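Local coordinates for protein Alpha/beta hydrolase (Legionella pneumophila subsp. pneumophila str. Philadelphia 1, PDB 4EZI) that is of unconfirmed function but has the alpha/beta-hydrolase fold and may act as a lipase-like hydrolase on triacylglycerols, at residues F225-Q230 against S237-I242. Sequence-based numbering, arbitrary orientation.
Sequences FFYSLQ and SGFDEI
With CG trans to the backbone N (chi1 176°), the side chain of Q230 reaches from its helix toward F239 and I242. F239 has the other setting, CG trans to the carbonyl carbon, which brings the ring up to Q230 and Y227. The CG methylene of Q230 lies over one face of that ring, a CH-pi contact with CG 4.0 Å from the F239 centroid. The Q230 chain then bends at chi2. Its amide ends up nearly perpendicular to the F239 ring, at 82°. NE2 of Q230 comes to 3.7 Å from CA of G238, while OE1 accepts a hydrogen bond from the backbone N of W236, in the turn between the segments. From a different side, CD1 of I242 packs 3.8 Å from CB of Q230.

The contact joins the later part of helix 218-233 to the weakly bonded helical turn around 239-242, a short loop later. These helices lie between strands 193-197 and 310-314 of the alpha/beta-hydrolase sheet and probably belong to a cap, as in many members of the fold.

Y227 meets the F239 ring at a slant, with the planes 43° apart. CD1 of Y227 approaches CE1 of F239 to 3.5 Å. One turn before Q230, CB of F226 lies 4.1 Å from CG2 of I242. The F226 ring leads away to an edge-to-face contact with F280. E241 OE1 accepts hydrogen bonds from both N and OG of S237, which reach it from opposite faces of the carboxylate plane. OE2 of E241 forms a salt bridge with R290.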
ATOM      1  N   PHE A 225     -14.342  -2.934  -0.711  1.00  6.08           N
ATOM      2  CA  PHE A 225     -13.998  -3.680   0.463  1.00  6.72           C
ATOM      3  C   PHE A 225     -14.980  -4.815   0.745  1.00  6.24           C
ATOM      4  O   PHE A 225     -14.592  -5.958   0.929  1.00  6.34           O
ATOM      5  CB  PHE A 225     -13.893  -2.753   1.701  1.00  6.74           C
ATOM      6  CG  PHE A 225     -13.502  -3.497   2.947  1.00  7.07           C
ATOM      7  CD1 PHE A 225     -12.189  -3.893   3.136  1.00  8.13           C
ATOM      8  CD2 PHE A 225     -14.441  -3.877   3.885  1.00  7.78           C
ATOM      9  CE1 PHE A 225     -11.806  -4.637   4.215  1.00  9.16           C
ATOM     10  CE2 PHE A 225     -14.050  -4.628   4.984  1.00  9.06           C
ATOM     11  CZ  PHE A 225     -12.733  -5.000   5.144  1.00  9.21           C
ATOM     12  N   PHE A 226     -16.264  -4.492   0.802  1.00  6.16           N
ATOM     13  CA  PHE A 226     -17.242  -5.520   1.130  1.00  6.19           C
ATOM     14  C   PHE A 226     -17.474  -6.497  -0.009  1.00  6.09           C
ATOM     15  O   PHE A 226     -17.724  -7.681   0.227  1.00  6.98           O
ATOM     16  CB  PHE A 226     -18.540  -4.909   1.683  1.00  7.39           C
ATOM     17  CG  PHE A 226     -18.361  -4.326   3.057  1.00  6.97           C
ATOM     18  CD1 PHE A 226     -18.168  -5.159   4.145  1.00  7.73           C
ATOM     19  CD2 PHE A 226     -18.347  -2.980   3.245  1.00  7.93           C
ATOM     20  CE1 PHE A 226     -17.974  -4.637   5.426  1.00  8.65           C
ATOM     21  CE2 PHE A 226     -18.164  -2.445   4.519  1.00  8.69           C
ATOM     22  CZ  PHE A 226     -17.966  -3.270   5.600  1.00  8.82           C
ATOM     23  N   TYR A 227     -17.371  -6.038  -1.264  1.00  6.32           N
ATOM     24  CA  TYR A 227     -17.476  -6.967  -2.387  1.00  6.89           C
ATOM     25  C   TYR A 227     -16.341  -7.995  -2.335  1.00  6.17           C
ATOM     26  O   TYR A 227     -16.554  -9.211  -2.467  1.00  6.94           O
ATOM     27  CB  TYR A 227     -17.509  -6.206  -3.714  1.00  6.95           C
ATOM     28  CG  TYR A 227     -17.504  -7.106  -4.913  1.00  7.77           C
ATOM     29  CD1 TYR A 227     -18.467  -8.075  -5.093  1.00  9.44           C
ATOM     30  CD2 TYR A 227     -16.516  -7.017  -5.863  1.00  8.68           C
ATOM     31  CE1 TYR A 227     -18.455  -8.934  -6.190  1.00  9.25           C
ATOM     32  CE2 TYR A 227     -16.488  -7.863  -6.960  1.00  9.70           C
ATOM     33  CZ  TYR A 227     -17.455  -8.838  -7.112  1.00 10.06           C
ATOM     34  OH  TYR A 227     -17.436  -9.690  -8.206  1.00 12.24           O
ATOM     35  N   SER A 228     -15.124  -7.511  -2.114  1.00  6.80           N
ATOM     36  CA  SER A 228     -13.960  -8.378  -2.063  1.00  7.03           C
ATOM     37  C   SER A 228     -13.987  -9.288  -0.835  1.00  6.25           C
ATOM     38  O   SER A 228     -13.657 -10.475  -0.924  1.00  7.77           O
ATOM     39  CB  SER A 228     -12.698  -7.496  -2.078  1.00  8.56           C
ATOM     40  OG  SER A 228     -11.530  -8.305  -2.021  1.00 10.02           O
ATOM     41  N   LEU A 229     -14.370  -8.750   0.325  1.00  6.64           N
ATOM     42  CA  LEU A 229     -14.394  -9.578   1.519  1.00  7.62           C
ATOM     43  C   LEU A 229     -15.443 -10.685   1.417  1.00  7.23           C
ATOM     44  O   LEU A 229     -15.177 -11.832   1.781  1.00  8.00           O
ATOM     45  CB  LEU A 229     -14.581  -8.738   2.784  1.00  8.03           C
ATOM     46  CG  LEU A 229     -14.178  -9.437   4.081  1.00  9.78           C
ATOM     47  CD1 LEU A 229     -12.656  -9.695   4.133  1.00 12.16           C
ATOM     48  CD2 LEU A 229     -14.599  -8.598   5.269  1.00 11.16           C
ATOM     49  N   GLN A 230     -16.641 -10.345   0.953  1.00  7.31           N
ATOM     50  CA  GLN A 230     -17.668 -11.368   0.796  1.00  7.55           C
ATOM     51  C   GLN A 230     -17.233 -12.384  -0.262  1.00  7.59           C
ATOM     52  O   GLN A 230     -17.469 -13.586  -0.089  1.00  9.25           O
ATOM     53  CB  GLN A 230     -19.009 -10.727   0.435  1.00  7.38           C
ATOM     54  CG  GLN A 230     -20.121 -11.719   0.149  1.00  8.02           C
ATOM     55  CD  GLN A 230     -20.534 -12.559   1.357  1.00  7.37           C
ATOM     56  OE1 GLN A 230     -20.176 -12.266   2.490  1.00  9.30           O
ATOM     57  NE2 GLN A 230     -21.287 -13.633   1.100  1.00 10.31           N
ATOM     58  N   SER A 237     -24.546 -13.747   4.268  1.00 10.04           N
ATOM     59  CA  SER A 237     -25.318 -14.789   3.589  1.00 11.19           C
ATOM     60  C   SER A 237     -25.149 -14.717   2.083  1.00 11.87           C
ATOM     61  O   SER A 237     -25.217 -15.720   1.404  1.00 15.20           O
ATOM     62  CB  SER A 237     -26.788 -14.727   3.977  1.00 11.10           C
ATOM     63  OG  SER A 237     -27.343 -13.451   3.718  1.00 11.67           O
ATOM     64  N   GLY A 238     -24.971 -13.507   1.560  1.00 10.77           N
ATOM     65  CA  GLY A 238     -24.794 -13.275   0.147  1.00 11.32           C
ATOM     66  C   GLY A 238     -24.642 -11.783  -0.099  1.00  9.00           C
ATOM     67  O   GLY A 238     -24.745 -10.976   0.821  1.00 10.62           O
ATOM     68  N   PHE A 239     -24.449 -11.427  -1.361  1.00  8.96           N
ATOM     69  CA  PHE A 239     -24.230 -10.055  -1.711  1.00  8.24           C
ATOM     70  C   PHE A 239     -25.467  -9.196  -1.488  1.00  7.96           C
ATOM     71  O   PHE A 239     -25.335  -7.981  -1.343  1.00  9.34           O
ATOM     72  CB  PHE A 239     -23.737  -9.923  -3.153  1.00  8.85           C
ATOM     73  CG  PHE A 239     -22.373 -10.534  -3.393  1.00  8.87           C
ATOM     74  CD1 PHE A 239     -21.231  -9.938  -2.915  1.00  9.09           C
ATOM     75  CD2 PHE A 239     -22.242 -11.701  -4.105  1.00 12.11           C
ATOM     76  CE1 PHE A 239     -19.994 -10.497  -3.131  1.00 10.25           C
ATOM     77  CE2 PHE A 239     -20.986 -12.265  -4.344  1.00 12.88           C
ATOM     78  CZ  PHE A 239     -19.877 -11.669  -3.851  1.00 11.29           C
ATOM     79  N   ASP A 240     -26.653  -9.789  -1.523  1.00  8.16           N
ATOM     80  CA  ASP A 240     -27.896  -9.029  -1.392  1.00  7.75           C
ATOM     81  C   ASP A 240     -28.245  -8.685   0.042  1.00  7.61           C
ATOM     82  O   ASP A 240     -29.066  -7.812   0.284  1.00  8.45           O
ATOM     83  CB  ASP A 240     -29.036  -9.767  -2.079  1.00  9.32           C
ATOM     84  CG  ASP A 240     -28.621 -10.272  -3.435  1.00 11.43           C
ATOM     85  OD1 ASP A 240     -28.151  -9.429  -4.220  1.00 16.40           O
ATOM     86  OD2 ASP A 240     -28.700 -11.493  -3.673  1.00 15.00           O
ATOM     87  N   GLU A 241     -27.606  -9.341   1.000  1.00  7.54           N
ATOM     88  CA  GLU A 241     -27.679  -8.921   2.393  1.00  7.49           C
ATOM     89  C   GLU A 241     -26.914  -7.600   2.564  1.00  7.24           C
ATOM     90  O   GLU A 241     -27.293  -6.756   3.375  1.00  7.55           O
ATOM     91  CB  GLU A 241     -27.075  -9.999   3.309  1.00  8.00           C
ATOM     92  CG  GLU A 241     -27.069  -9.552   4.766  1.00  8.44           C
ATOM     93  CD  GLU A 241     -26.533 -10.549   5.794  1.00  9.31           C
ATOM     94  OE1 GLU A 241     -26.293 -11.736   5.460  1.00  9.45           O
ATOM     95  OE2 GLU A 241     -26.407 -10.117   6.977  1.00 10.97           O
ATOM     96  N   ILE A 242     -25.813  -7.452   1.827  1.00  6.64           N
ATOM     97  CA  ILE A 242     -24.906  -6.322   1.945  1.00  7.23           C
ATOM     98  C   ILE A 242     -25.404  -5.139   1.123  1.00  6.72           C
ATOM     99  O   ILE A 242     -25.635  -4.043   1.654  1.00  7.19           O
ATOM    100  CB  ILE A 242     -23.485  -6.742   1.497  1.00  7.34           C
ATOM    101  CG1 ILE A 242     -22.960  -7.912   2.334  1.00  8.12           C
ATOM    102  CG2 ILE A 242     -22.544  -5.558   1.550  1.00  7.87           C
ATOM    103  CD1 ILE A 242     -21.704  -8.500   1.803  1.00 10.81           C
TER